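Local coordinates for proto-oncogene tyrosine-protein kinase receptor Ret (Danio rerio, PDB 7AMK) that probably serves as a cell-surface receptor tyrosine kinase, its cadherin-like extracellular domains recognising GDNF together with the co-receptor GFR alpha 1, at residues A[24-29]-A[184-189]; A[48-53]-A[111-116]; A[72-77]-A[83-88]; A[122-127]-A[155-160]. The protein carries 4 engineered substitutions. All blocks are in the same frame, centred on the assembly; numbering follows the deposited sequence.

Contact 1 (A[24-29]-A[184-189]); sequences QVISMR and TSELVV
Q24 and E186 meet across the junction of the first two cadherin-like domains, their side chains crossing at about a right angle. The amide nitrogen NE2 of Q24 donates to E186 OE2 over 3.1 Å with an N-H...O angle of 154°, arriving on the anti lone pair, and the amide and carboxylate planes are turned 36° apart. The other carboxylate oxygen, E186 OE1, is met from above its plane by T184 OG1 at 2.6 Å, so each oxygen has a donor of its own, and together these restrain the group's rotation. Q24 OE1 is in turn bonded by NE2 of Q151. This polar side is partly open to solvent. At the buried side, I26 CD1 approaches E186 OE2 at 4.2 Å, and farther along M28 folds its terminal methyl onto V189: a bend at the last torsion (chi3 70°) brings M28 CE to 3.8 Å from V189 CG1. Were E186 an alanine, Q24 NE2 and T184 OG1 would probably lose the carboxylate that accepts from both, leaving the Q24 amide held through OE1 alone, by Q151. Segment 24-29, running on from strand 21-24, lies beside strand 186-189, the middle strand of a three-stranded sheet between 147-151 and 178-181, while I140 of strand 139-141 packs against both M28 and V189.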
loop_
_atom_site.group_PDB
_atom_site.type_symbol
_atom_site.label_atom_id
_atom_site.label_comp_id
_atom_site.label_asym_id
_atom_site.label_seq_id
_atom_site.Cartn_x
_atom_site.Cartn_y
_atom_site.Cartn_z
ATOM N N GLN A 24 56.673 -9.248 -10.730
ATOM C CA GLN A 24 56.116 -10.549 -11.078
ATOM C C GLN A 24 54.593 -10.474 -11.056
ATOM O O GLN A 24 53.997 -10.189 -10.009
ATOM C CB GLN A 24 56.613 -11.617 -10.111
ATOM C CG GLN A 24 56.103 -13.008 -10.462
ATOM C CD GLN A 24 56.389 -13.988 -9.350
ATOM O OE1 GLN A 24 57.213 -13.710 -8.481
ATOM N NE2 GLN A 24 55.694 -15.137 -9.357
ATOM N N VAL A 25 53.976 -10.676 -12.228
ATOM C CA VAL A 25 52.521 -10.763 -12.380
ATOM C C VAL A 25 52.068 -12.137 -11.909
ATOM O O VAL A 25 52.648 -13.159 -12.307
ATOM C CB VAL A 25 52.117 -10.556 -13.850
ATOM C CG1 VAL A 25 50.655 -10.900 -14.069
ATOM C CG2 VAL A 25 52.413 -9.155 -14.305
ATOM N N ILE A 26 51.012 -12.179 -11.091
ATOM C CA ILE A 26 50.508 -13.419 -10.507
ATOM C C ILE A 26 49.201 -13.821 -11.178
ATOM O O ILE A 26 48.305 -12.985 -11.364
ATOM C CB ILE A 26 50.295 -13.295 -8.991
ATOM C CG1 ILE A 26 51.593 -12.902 -8.306
ATOM C CG2 ILE A 26 49.717 -14.613 -8.422
ATOM C CD1 ILE A 26 52.585 -14.018 -8.253
ATOM N N SER A 27 49.078 -15.105 -11.511
ATOM C CA SER A 27 47.808 -15.660 -11.959
ATOM C C SER A 27 47.447 -16.823 -11.054
ATOM O O SER A 27 48.290 -17.677 -10.778
ATOM C CB SER A 27 47.880 -16.140 -13.415
ATOM O OG SER A 27 46.606 -16.529 -13.917
ATOM N N MET A 28 46.215 -16.860 -10.578
ATOM C CA MET A 28 45.798 -17.957 -9.723
ATOM C C MET A 28 45.014 -19.002 -10.506
ATOM O O MET A 28 44.182 -18.666 -11.359
ATOM C CB MET A 28 45.001 -17.429 -8.550
ATOM C CG MET A 28 45.934 -16.626 -7.662
ATOM S SD MET A 28 45.370 -16.601 -6.014
ATOM C CE MET A 28 45.662 -18.301 -5.512
ATOM N N ARG A 29 45.323 -20.267 -10.241
ATOM C CA ARG A 29 44.670 -21.376 -10.920
ATOM C C ARG A 29 43.284 -21.618 -10.346
ATOM O O ARG A 29 43.093 -21.663 -9.125
ATOM C CB ARG A 29 45.507 -22.646 -10.796
ATOM C CG ARG A 29 46.884 -22.528 -11.420
ATOM C CD ARG A 29 47.864 -23.474 -10.754
ATOM N NE ARG A 29 48.908 -23.970 -11.648
ATOM C CZ ARG A 29 50.090 -23.394 -11.836
ATOM N NH1 ARG A 29 50.399 -22.237 -11.264
ATOM N NH2 ARG A 29 50.988 -23.995 -12.616
ATOM N N THR A 184 60.357 -18.516 -2.605
ATOM C CA THR A 184 60.051 -17.567 -3.662
ATOM C C THR A 184 59.716 -16.180 -3.141
ATOM O O THR A 184 59.507 -15.275 -3.947
ATOM C CB THR A 184 58.908 -18.101 -4.521
ATOM O OG1 THR A 184 57.742 -18.276 -3.702
ATOM C CG2 THR A 184 59.298 -19.457 -5.116
ATOM N N SER A 185 59.660 -15.987 -1.819
ATOM C CA SER A 185 59.212 -14.727 -1.215
ATOM C C SER A 185 57.784 -14.340 -1.623
ATOM O O SER A 185 57.420 -13.162 -1.603
ATOM C CB SER A 185 60.172 -13.586 -1.540
ATOM O OG SER A 185 61.368 -13.721 -0.799
ATOM N N GLU A 186 56.925 -15.298 -1.955
ATOM C CA GLU A 186 55.549 -14.955 -2.314
ATOM C C GLU A 186 54.620 -15.070 -1.108
ATOM O O GLU A 186 54.709 -16.018 -0.345
ATOM C CB GLU A 186 55.004 -15.859 -3.422
ATOM C CG GLU A 186 55.674 -15.732 -4.760
ATOM C CD GLU A 186 55.494 -16.989 -5.621
ATOM O OE1 GLU A 186 55.542 -18.129 -5.087
ATOM O OE2 GLU A 186 55.306 -16.825 -6.842
ATOM N N LEU A 187 53.690 -14.126 -0.973
ATOM C CA LEU A 187 52.542 -14.355 -0.104
ATOM C C LEU A 187 51.628 -15.374 -0.769
ATOM O O LEU A 187 51.313 -15.248 -1.953
ATOM C CB LEU A 187 51.807 -13.048 0.131
ATOM C CG LEU A 187 50.536 -13.068 0.966
ATOM C CD1 LEU A 187 50.831 -13.408 2.453
ATOM C CD2 LEU A 187 49.863 -11.712 0.810
ATOM N N VAL A 188 51.228 -16.411 -0.036
ATOM C CA VAL A 188 50.400 -17.472 -0.601
ATOM C C VAL A 188 49.140 -17.667 0.249
ATOM O O VAL A 188 49.148 -17.445 1.459
ATOM C CB VAL A 188 51.163 -18.787 -0.690
ATOM C CG1 VAL A 188 52.530 -18.603 -1.355
ATOM C CG2 VAL A 188 51.282 -19.385 0.703
ATOM N N VAL A 189 48.048 -18.101 -0.386
ATOM C CA VAL A 189 46.873 -18.545 0.353
ATOM C C VAL A 189 46.967 -20.053 0.495
ATOM O O VAL A 189 47.183 -20.767 -0.492
ATOM C CB VAL A 189 45.565 -18.101 -0.332
ATOM C CG1 VAL A 189 45.398 -18.715 -1.728
ATOM C CG2 VAL A 189 44.353 -18.429 0.567
#

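Contact 2 (A[48-53]-A[111-116]); sequences TSWFHI and LSFIND. With NAG (2-acetamido-2-deoxy-beta-D-glucopyranose), chain C; NAG (2-acetamido-2-deoxy-beta-D-glucopyranose), chain O.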
loop_
_atom_site.group_PDB
_atom_site.type_symbol
_atom_site.label_atom_id
_atom_site.label_comp_id
_atom_site.label_asym_id
_atom_site.label_seq_id
_atom_site.Cartn_x
_atom_site.Cartn_y
_atom_site.Cartn_z
ATOM N N THR A 48 56.589 -0.869 -25.587
ATOM C CA THR A 48 56.369 -2.215 -25.085
ATOM C C THR A 48 57.547 -3.115 -25.415
ATOM O O THR A 48 57.852 -4.041 -24.650
ATOM C CB THR A 48 55.063 -2.785 -25.636
ATOM O OG1 THR A 48 54.011 -1.832 -25.440
ATOM C CG2 THR A 48 54.699 -4.076 -24.906
ATOM N N SER A 49 58.240 -2.846 -26.525
ATOM C CA SER A 49 59.430 -3.626 -26.854
ATOM C C SER A 49 60.653 -3.255 -26.021
ATOM O O SER A 49 61.720 -3.831 -26.256
ATOM C CB SER A 49 59.743 -3.490 -28.330
ATOM O OG SER A 49 58.869 -4.332 -29.055
ATOM N N TRP A 50 60.529 -2.308 -25.081
ATOM C CA TRP A 50 61.507 -2.162 -24.008
ATOM C C TRP A 50 61.413 -3.271 -22.964
ATOM O O TRP A 50 62.239 -3.308 -22.046
ATOM C CB TRP A 50 61.328 -0.826 -23.267
ATOM C CG TRP A 50 61.339 0.408 -24.120
ATOM C CD1 TRP A 50 61.573 0.481 -25.458
ATOM C CD2 TRP A 50 61.093 1.752 -23.680
ATOM N NE1 TRP A 50 61.487 1.782 -25.880
ATOM C CE2 TRP A 50 61.195 2.583 -24.810
ATOM C CE3 TRP A 50 60.803 2.331 -22.437
ATOM C CZ2 TRP A 50 61.015 3.960 -24.743
ATOM C CZ3 TRP A 50 60.626 3.700 -22.370
ATOM C CH2 TRP A 50 60.730 4.498 -23.518
ATOM N N PHE A 51 60.416 -4.141 -23.038
ATOM C CA PHE A 51 60.139 -5.046 -21.933
ATOM C C PHE A 51 59.962 -6.468 -22.442
ATOM O O PHE A 51 59.641 -6.700 -23.609
ATOM C CB PHE A 51 58.885 -4.605 -21.148
ATOM C CG PHE A 51 58.948 -3.191 -20.658
ATOM C CD1 PHE A 51 59.577 -2.885 -19.467
ATOM C CD2 PHE A 51 58.387 -2.165 -21.397
ATOM C CE1 PHE A 51 59.639 -1.573 -19.015
ATOM C CE2 PHE A 51 58.440 -0.859 -20.945
ATOM C CZ PHE A 51 59.067 -0.561 -19.759
ATOM N N HIS A 52 60.162 -7.422 -21.537
ATOM C CA HIS A 52 59.972 -8.834 -21.840
ATOM C C HIS A 52 59.379 -9.511 -20.612
ATOM O O HIS A 52 59.851 -9.273 -19.501
ATOM C CB HIS A 52 61.305 -9.474 -22.232
ATOM C CG HIS A 52 61.312 -10.972 -22.161
ATOM N ND1 HIS A 52 60.834 -11.772 -23.181
ATOM C CD2 HIS A 52 61.757 -11.815 -21.199
ATOM C CE1 HIS A 52 60.970 -13.043 -22.843
ATOM N NE2 HIS A 52 61.526 -13.095 -21.645
ATOM N N ILE A 53 58.332 -10.318 -20.797
ATOM C CA ILE A 53 57.726 -11.063 -19.696
ATOM C C ILE A 53 58.022 -12.537 -19.902
ATOM O O ILE A 53 57.913 -13.055 -21.018
ATOM C CB ILE A 53 56.208 -10.799 -19.546
ATOM C CG1 ILE A 53 55.754 -11.055 -18.094
ATOM C CG2 ILE A 53 55.376 -11.653 -20.518
ATOM C CD1 ILE A 53 54.259 -10.795 -17.828
ATOM N N LEU A 111 53.836 1.771 -15.091
ATOM C CA LEU A 111 55.206 2.078 -14.728
ATOM C C LEU A 111 55.395 3.589 -14.774
ATOM O O LEU A 111 54.812 4.274 -15.621
ATOM C CB LEU A 111 56.187 1.351 -15.655
ATOM C CG LEU A 111 56.090 -0.186 -15.680
ATOM C CD1 LEU A 111 56.929 -0.768 -16.789
ATOM C CD2 LEU A 111 56.529 -0.789 -14.362
ATOM N N SER A 112 56.160 4.109 -13.824
ATOM C CA SER A 112 56.474 5.529 -13.763
ATOM C C SER A 112 57.929 5.671 -14.147
ATOM O O SER A 112 58.818 5.177 -13.443
ATOM C CB SER A 112 56.211 6.110 -12.378
ATOM O OG SER A 112 54.826 6.093 -12.090
ATOM N N PHE A 113 58.161 6.335 -15.269
ATOM C CA PHE A 113 59.495 6.499 -15.819
ATOM C C PHE A 113 60.021 7.823 -15.279
ATOM O O PHE A 113 59.542 8.892 -15.664
ATOM C CB PHE A 113 59.447 6.462 -17.347
ATOM C CG PHE A 113 60.789 6.401 -18.007
ATOM C CD1 PHE A 113 61.956 6.380 -17.250
ATOM C CD2 PHE A 113 60.895 6.368 -19.394
ATOM C CE1 PHE A 113 63.201 6.326 -17.874
ATOM C CE2 PHE A 113 62.141 6.310 -20.017
ATOM C CZ PHE A 113 63.290 6.301 -19.259
ATOM N N ILE A 114 60.969 7.741 -14.362
ATOM C CA ILE A 114 61.551 8.912 -13.719
ATOM C C ILE A 114 62.790 9.321 -14.503
ATOM O O ILE A 114 63.664 8.490 -14.778
ATOM C CB ILE A 114 61.901 8.611 -12.251
ATOM C CG1 ILE A 114 60.677 8.089 -11.495
ATOM C CG2 ILE A 114 62.495 9.845 -11.572
ATOM C CD1 ILE A 114 61.017 7.582 -10.130
ATOM N N ASN A 115 62.869 10.604 -14.856
ATOM C CA ASN A 115 63.959 11.137 -15.669
ATOM C C ASN A 115 65.208 11.363 -14.809
ATOM O O ASN A 115 65.736 12.465 -14.703
ATOM C CB ASN A 115 63.488 12.421 -16.347
ATOM C CG ASN A 115 64.522 13.033 -17.289
ATOM O OD1 ASN A 115 65.306 12.342 -17.936
ATOM N ND2 ASN A 115 64.513 14.353 -17.362
ATOM N N ASP A 116 65.690 10.290 -14.188
ATOM C CA ASP A 116 66.924 10.372 -13.413
ATOM C C ASP A 116 67.475 8.964 -13.256
ATOM O O ASP A 116 66.791 7.980 -13.547
ATOM C CB ASP A 116 66.679 11.041 -12.050
ATOM C CG ASP A 116 67.971 11.367 -11.279
ATOM O OD1 ASP A 116 69.089 11.263 -11.832
ATOM O OD2 ASP A 116 67.856 11.721 -10.084
HETATM C C1 NAG C . 65.414 15.057 -18.214
HETATM C C2 NAG C . 64.983 16.509 -18.387
HETATM C C3 NAG C . 65.954 17.246 -19.301
HETATM C C4 NAG C . 67.398 17.044 -18.859
HETATM C C5 NAG C . 67.691 15.566 -18.624
HETATM C C6 NAG C . 69.054 15.333 -18.019
HETATM C C7 NAG C . 62.548 16.736 -18.151
HETATM C C8 NAG C . 61.239 16.819 -18.879
HETATM N N2 NAG C . 63.632 16.596 -18.919
HETATM O O3 NAG C . 65.618 18.628 -19.279
HETATM O O4 NAG C . 68.273 17.499 -19.886
HETATM O O5 NAG C . 66.733 15.011 -17.713
HETATM O O6 NAG C . 69.048 15.666 -16.640
HETATM O O7 NAG C . 62.619 16.782 -16.922
HETATM C C1 NAG O . 63.768 -6.644 -27.333
HETATM C C2 NAG O . 62.769 -7.610 -27.955
HETATM C C3 NAG O . 63.311 -8.124 -29.281
HETATM C C4 NAG O . 63.635 -6.955 -30.206
HETATM C C5 NAG O . 64.546 -5.925 -29.525
HETATM C C6 NAG O . 64.680 -4.650 -30.333
HETATM C C7 NAG O . 61.284 -8.843 -26.434
HETATM C C8 NAG O . 61.133 -10.044 -25.548
HETATM N N2 NAG O . 62.459 -8.718 -27.062
HETATM O O3 NAG O . 62.337 -8.975 -29.877
HETATM O O4 NAG O . 64.269 -7.427 -31.389
HETATM O O5 NAG O . 64.010 -5.544 -28.245
HETATM O O6 NAG O . 65.943 -4.020 -30.165
HETATM O O7 NAG O . 60.383 -8.022 -26.572
#
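The side chains of W50 and F113 cross at about a right angle between the two sheets of the first cadherin-like domain. Followed outward, the indole side chain begins with CB, which lies over one face of the F51 ring, 3.6 Å above its plane and offset toward the rim. CG stands anti to the carbonyl carbon (chi1 -54°), which carries the six-membered ring toward strand 106-114. There W50 CZ3 is 3.8 Å from F113 CE2 and somewhat farther from CD2 of the same ring, and the neighbouring CH2 reaches F113 CE2 at 4.2 Å. F51, held under the root of the tryptophan, makes the second bridge: its CE1 sits 3.6 Å from L111 CD1, with CZ almost as near, the phenylalanine and the leucine coming from opposite directions. These apolar contacts close the interior of the sandwich, whereas its rim carries sugar. N115, the centre of an inverse gamma turn, is glycosylated, ND2 being joined to C1 of an N-acetylglucosamine at 1.4 Å, and a second N-acetylglucosamine lies beside S49, F51 and H52. In the fold, strand 51-53 is the edge of a three-stranded sheet and 106-114 is an inner strand of the opposing four-stranded one; D70 of helix 68-72 and L74 after it cover both W50 and F113, and L85 of strand 83-92 backs F113.

Contact 3 (A[72-77]-A[83-88]); sequences SSLRSG and KDLTLK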
loop_
_atom_site.group_PDB
_atom_site.type_symbol
_atom_site.label_atom_id
_atom_site.label_comp_id
_atom_site.label_asym_id
_atom_site.label_seq_id
_atom_site.Cartn_x
_atom_site.Cartn_y
_atom_site.Cartn_z
ATOM N N SER A 72 62.658 11.300 -22.954
ATOM C CA SER A 72 62.214 12.502 -23.641
ATOM C C SER A 72 61.362 12.198 -24.869
ATOM O O SER A 72 60.598 13.067 -25.301
ATOM C CB SER A 72 63.432 13.342 -24.019
ATOM O OG SER A 72 64.410 12.531 -24.655
ATOM N N SER A 73 61.436 10.981 -25.409
ATOM C CA SER A 73 60.711 10.614 -26.619
ATOM C C SER A 73 59.330 10.014 -26.366
ATOM O O SER A 73 58.648 9.649 -27.330
ATOM C CB SER A 73 61.548 9.635 -27.440
ATOM O OG SER A 73 62.765 10.250 -27.803
ATOM N N LEU A 74 58.895 9.903 -25.115
ATOM C CA LEU A 74 57.570 9.368 -24.803
ATOM C C LEU A 74 56.513 10.428 -25.096
ATOM O O LEU A 74 56.414 11.429 -24.375
ATOM C CB LEU A 74 57.506 8.938 -23.340
ATOM C CG LEU A 74 58.158 7.612 -23.012
ATOM C CD1 LEU A 74 58.323 7.461 -21.506
ATOM C CD2 LEU A 74 57.278 6.508 -23.586
ATOM N N ARG A 75 55.720 10.207 -26.146
ATOM C CA ARG A 75 54.654 11.126 -26.535
ATOM C C ARG A 75 53.430 10.889 -25.650
ATOM O O ARG A 75 52.430 10.291 -26.048
ATOM C CB ARG A 75 54.310 10.963 -28.013
ATOM C CG ARG A 75 55.188 11.794 -28.928
ATOM C CD ARG A 75 54.669 11.872 -30.351
ATOM N NE ARG A 75 55.265 13.006 -31.045
ATOM C CZ ARG A 75 56.547 13.080 -31.378
ATOM N NH1 ARG A 75 57.398 12.114 -31.070
ATOM N NH2 ARG A 75 56.988 14.146 -32.044
ATOM N N SER A 76 53.508 11.388 -24.420
ATOM C CA SER A 76 52.342 11.382 -23.540
ATOM C C SER A 76 51.505 12.660 -23.647
ATOM O O SER A 76 50.279 12.601 -23.501
ATOM C CB SER A 76 52.776 11.181 -22.085
ATOM O OG SER A 76 53.426 12.337 -21.589
ATOM N N GLY A 77 52.120 13.812 -23.921
ATOM C CA GLY A 77 51.438 15.083 -23.815
ATOM C C GLY A 77 51.724 15.838 -22.532
ATOM O O GLY A 77 51.375 17.019 -22.436
ATOM N N LYS A 83 57.064 10.174 -16.291
ATOM C CA LYS A 83 56.128 9.809 -17.351
ATOM C C LYS A 83 55.613 8.399 -17.092
ATOM O O LYS A 83 56.393 7.444 -17.016
ATOM C CB LYS A 83 56.777 9.893 -18.731
ATOM C CG LYS A 83 57.085 11.306 -19.190
ATOM C CD LYS A 83 57.821 11.307 -20.510
ATOM C CE LYS A 83 57.977 12.717 -21.052
ATOM N NZ LYS A 83 58.811 12.738 -22.273
ATOM N N ASP A 84 54.305 8.273 -16.964
ATOM C CA ASP A 84 53.703 6.981 -16.701
ATOM C C ASP A 84 53.637 6.158 -17.977
ATOM O O ASP A 84 53.291 6.676 -19.042
ATOM C CB ASP A 84 52.314 7.170 -16.097
ATOM C CG ASP A 84 52.379 7.635 -14.665
ATOM O OD1 ASP A 84 53.348 8.348 -14.306
ATOM O OD2 ASP A 84 51.472 7.265 -13.892
ATOM N N LEU A 85 53.997 4.885 -17.866
ATOM C CA LEU A 85 53.881 3.916 -18.948
ATOM C C LEU A 85 52.870 2.880 -18.509
ATOM O O LEU A 85 52.980 2.344 -17.400
ATOM C CB LEU A 85 55.220 3.223 -19.244
ATOM C CG LEU A 85 56.280 3.969 -20.045
ATOM C CD1 LEU A 85 56.593 5.289 -19.392
ATOM C CD2 LEU A 85 57.545 3.135 -20.191
ATOM N N THR A 86 51.904 2.589 -19.368
ATOM C CA THR A 86 50.895 1.583 -19.076
ATOM C C THR A 86 51.080 0.402 -20.020
ATOM O O THR A 86 50.910 0.544 -21.232
ATOM C CB THR A 86 49.489 2.165 -19.183
ATOM O OG1 THR A 86 49.362 3.241 -18.251
ATOM C CG2 THR A 86 48.470 1.113 -18.834
ATOM N N LEU A 87 51.450 -0.748 -19.460
ATOM C CA LEU A 87 51.576 -2.013 -20.171
ATOM C C LEU A 87 50.374 -2.903 -19.895
ATOM O O LEU A 87 49.770 -2.851 -18.823
ATOM C CB LEU A 87 52.838 -2.769 -19.741
ATOM C CG LEU A 87 54.180 -2.166 -20.125
ATOM C CD1 LEU A 87 55.300 -2.881 -19.385
ATOM C CD2 LEU A 87 54.354 -2.254 -21.631
ATOM N N LYS A 88 50.055 -3.746 -20.860
ATOM C CA LYS A 88 48.996 -4.734 -20.732
ATOM C C LYS A 88 49.632 -6.117 -20.761
ATOM O O LYS A 88 50.388 -6.450 -21.686
ATOM C CB LYS A 88 47.954 -4.583 -21.850
ATOM C CG LYS A 88 46.910 -3.509 -21.567
ATOM C CD LYS A 88 46.303 -3.719 -20.188
#
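Torsions near 180° beyond CG (chi2 176°, chi3 173°) stretch K83 into a straight rod that slides past L74 in the opposite direction. This joins the first strand residue of 83-92, in the beta-sandwich of the first cadherin-like domain, to an inverse gamma turn centred on R75. The aliphatic part of the lysine packs against the leucine, K83 CD lying 3.7 Å from L74 CB. Its ammonium ends among carbonyls at the close of helix 68-72: NZ makes a weak, 3.4 Å hydrogen bond to L74 O, a better one to F71 O, and a cation-pi contact with the F71 ring. Replacing K83 by an alanine would probably leave the F71 carbonyl without this donor and open a gap beside L74. L74 O also takes a weak bond from S76 N within the turn. Toward the sheet the two leucines cross at about a right angle and are pressed unusually close, L74 CD1 to L85 CD1 measuring 3.5 Å.

Contact 4 (A[122-127]-A[155-160]); sequences GQVELS and FTHMSI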
loop_
_atom_site.group_PDB
_atom_site.type_symbol
_atom_site.label_atom_id
_atom_site.label_comp_id
_atom_site.label_asym_id
_atom_site.label_seq_id
_atom_site.Cartn_x
_atom_site.Cartn_y
_atom_site.Cartn_z
ATOM N N GLY A 122 72.132 3.822 0.030
ATOM C CA GLY A 122 72.009 4.689 1.184
ATOM C C GLY A 122 70.912 5.732 1.062
ATOM O O GLY A 122 70.606 6.394 2.059
ATOM N N GLN A 123 70.313 5.900 -0.122
ATOM C CA GLN A 123 69.214 6.852 -0.285
ATOM C C GLN A 123 67.823 6.222 -0.163
ATOM O O GLN A 123 66.826 6.948 -0.160
ATOM C CB GLN A 123 69.346 7.570 -1.630
ATOM C CG GLN A 123 70.786 7.999 -1.926
ATOM C CD GLN A 123 70.958 8.707 -3.255
ATOM O OE1 GLN A 123 70.964 8.076 -4.316
ATOM N NE2 GLN A 123 71.107 10.029 -3.206
ATOM N N VAL A 124 67.720 4.908 -0.027
ATOM C CA VAL A 124 66.427 4.239 0.074
ATOM C C VAL A 124 66.154 3.937 1.547
ATOM O O VAL A 124 66.980 3.305 2.218
ATOM C CB VAL A 124 66.406 2.969 -0.793
ATOM C CG1 VAL A 124 65.073 2.218 -0.700
ATOM C CG2 VAL A 124 66.698 3.344 -2.238
ATOM N N GLU A 125 65.015 4.422 2.060
ATOM C CA GLU A 125 64.555 4.043 3.394
ATOM C C GLU A 125 64.149 2.574 3.421
ATOM O O GLU A 125 63.538 2.065 2.473
ATOM C CB GLU A 125 63.357 4.903 3.826
ATOM C CG GLU A 125 63.523 6.404 3.651
ATOM N N LEU A 126 64.473 1.902 4.530
ATOM C CA LEU A 126 64.192 0.476 4.651
ATOM C C LEU A 126 62.744 0.180 4.327
ATOM O O LEU A 126 62.446 -0.818 3.663
ATOM C CB LEU A 126 64.529 -0.037 6.059
ATOM C CG LEU A 126 66.036 -0.192 6.326
ATOM C CD1 LEU A 126 66.320 -0.936 7.629
ATOM C CD2 LEU A 126 66.761 -0.865 5.152
ATOM N N SER A 127 61.832 1.051 4.768
ATOM C CA SER A 127 60.420 0.810 4.498
ATOM C C SER A 127 60.138 0.765 3.000
ATOM O O SER A 127 59.392 -0.102 2.535
ATOM C CB SER A 127 59.561 1.872 5.189
ATOM O OG SER A 127 59.910 3.162 4.754
ATOM N N PHE A 155 61.760 -6.107 -6.692
ATOM C CA PHE A 155 62.862 -6.476 -7.584
ATOM C C PHE A 155 63.803 -5.306 -7.859
ATOM O O PHE A 155 65.027 -5.469 -7.818
ATOM C CB PHE A 155 62.302 -7.035 -8.892
ATOM C CG PHE A 155 61.699 -8.422 -8.754
ATOM C CD1 PHE A 155 61.949 -9.187 -7.633
ATOM C CD2 PHE A 155 60.914 -8.962 -9.761
ATOM C CE1 PHE A 155 61.401 -10.461 -7.509
ATOM C CE2 PHE A 155 60.382 -10.229 -9.656
ATOM C CZ PHE A 155 60.617 -10.979 -8.526
ATOM N N THR A 156 63.259 -4.114 -8.117
ATOM C CA THR A 156 64.109 -2.981 -8.490
ATOM C C THR A 156 65.032 -2.563 -7.343
ATOM O O THR A 156 66.198 -2.207 -7.564
ATOM C CB THR A 156 63.238 -1.805 -8.950
ATOM O OG1 THR A 156 62.221 -1.544 -7.973
ATOM C CG2 THR A 156 62.561 -2.133 -10.293
ATOM N N HIS A 157 64.538 -2.625 -6.112
ATOM C CA HIS A 157 65.302 -2.112 -4.984
ATOM C C HIS A 157 66.342 -3.096 -4.465
ATOM O O HIS A 157 67.370 -2.676 -3.922
ATOM C CB HIS A 157 64.343 -1.706 -3.879
ATOM C CG HIS A 157 63.515 -0.514 -4.236
ATOM N ND1 HIS A 157 62.456 -0.579 -5.117
ATOM C CD2 HIS A 157 63.625 0.787 -3.875
ATOM C CE1 HIS A 157 61.926 0.623 -5.254
ATOM N NE2 HIS A 157 62.617 1.470 -4.508
ATOM N N MET A 158 66.119 -4.398 -4.627
ATOM C CA MET A 158 67.147 -5.338 -4.203
ATOM C C MET A 158 68.377 -5.272 -5.103
ATOM O O MET A 158 69.459 -5.709 -4.691
ATOM C CB MET A 158 66.561 -6.755 -4.133
ATOM C CG MET A 158 65.466 -6.891 -3.047
ATOM S SD MET A 158 64.517 -8.437 -3.014
ATOM C CE MET A 158 65.743 -9.622 -2.465
ATOM N N SER A 159 68.244 -4.713 -6.311
ATOM C CA SER A 159 69.408 -4.420 -7.149
ATOM C C SER A 159 70.130 -3.142 -6.716
ATOM O O SER A 159 71.341 -3.006 -6.931
ATOM C CB SER A 159 68.983 -4.289 -8.612
ATOM O OG SER A 159 70.003 -3.635 -9.364
ATOM N N ILE A 160 69.401 -2.189 -6.140
ATOM C CA ILE A 160 70.019 -1.016 -5.536
ATOM C C ILE A 160 70.752 -1.387 -4.251
ATOM O O ILE A 160 71.780 -0.785 -3.921
ATOM C CB ILE A 160 68.940 0.040 -5.262
ATOM C CG1 ILE A 160 68.169 0.381 -6.540
ATOM C CG2 ILE A 160 69.545 1.264 -4.587
ATOM C CD1 ILE A 160 67.217 1.534 -6.360
#
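V124 forks against two residues of the loosely formed helix 155-160, sending one methyl to H157 and the other to I160. With CG1 anti to the backbone nitrogen (chi1 179°), that branch crosses the histidine obliquely and meets the imidazole from the rim, close to level with the ring: V124 CG1 lies 3.8 Å from H157 CD2, a ring carbon. The other branch, CG2, stands beside the backbone nitrogen and touches the methyl I160 CG2 more loosely, at 4.2 Å. H157 and I160 lie three residues apart, so both project from the same side of the helix, and the valine is received by the two together. P119 packs on V124 and I160, and L129 of helix 126-130 on V124 and H157, which widens this small apolar cluster. Right beside it the C121-C161 disulfide ties the same two chain pieces covalently, next to G122 and I160, while C130-C207 anchors the far end of helix 126-130 to strand 200-210. Since carbon meets carbon at both points, contact here is van der Waals packing over a small, partly exposed patch, and the firm fastening of the two pieces probably comes from the disulfide.

Overall arrangement
All four contacts belong to the N-terminal half of the chain's length, on one side of its centre. Contacts 2 and 3 form one unit of the first cadherin-like domain: their centres are 9 Å apart, strands 83-92 and 106-114 are sheet neighbours, and L74 CD1 packs on F113 CD2 at 3.5 Å. Contact 1 joins this domain to the next; its centre is 22 Å from that of contact 4, yet they touch where Q24 N meets F155 CE2 at 4.0 Å. Contact 4 follows contact 2 along the chain, centres 18 Å apart. The side chain of V189 in contact 1 is about 14 Å from a bound calcium ion, whereas contacts 2 and 3 lie beside attached glycans.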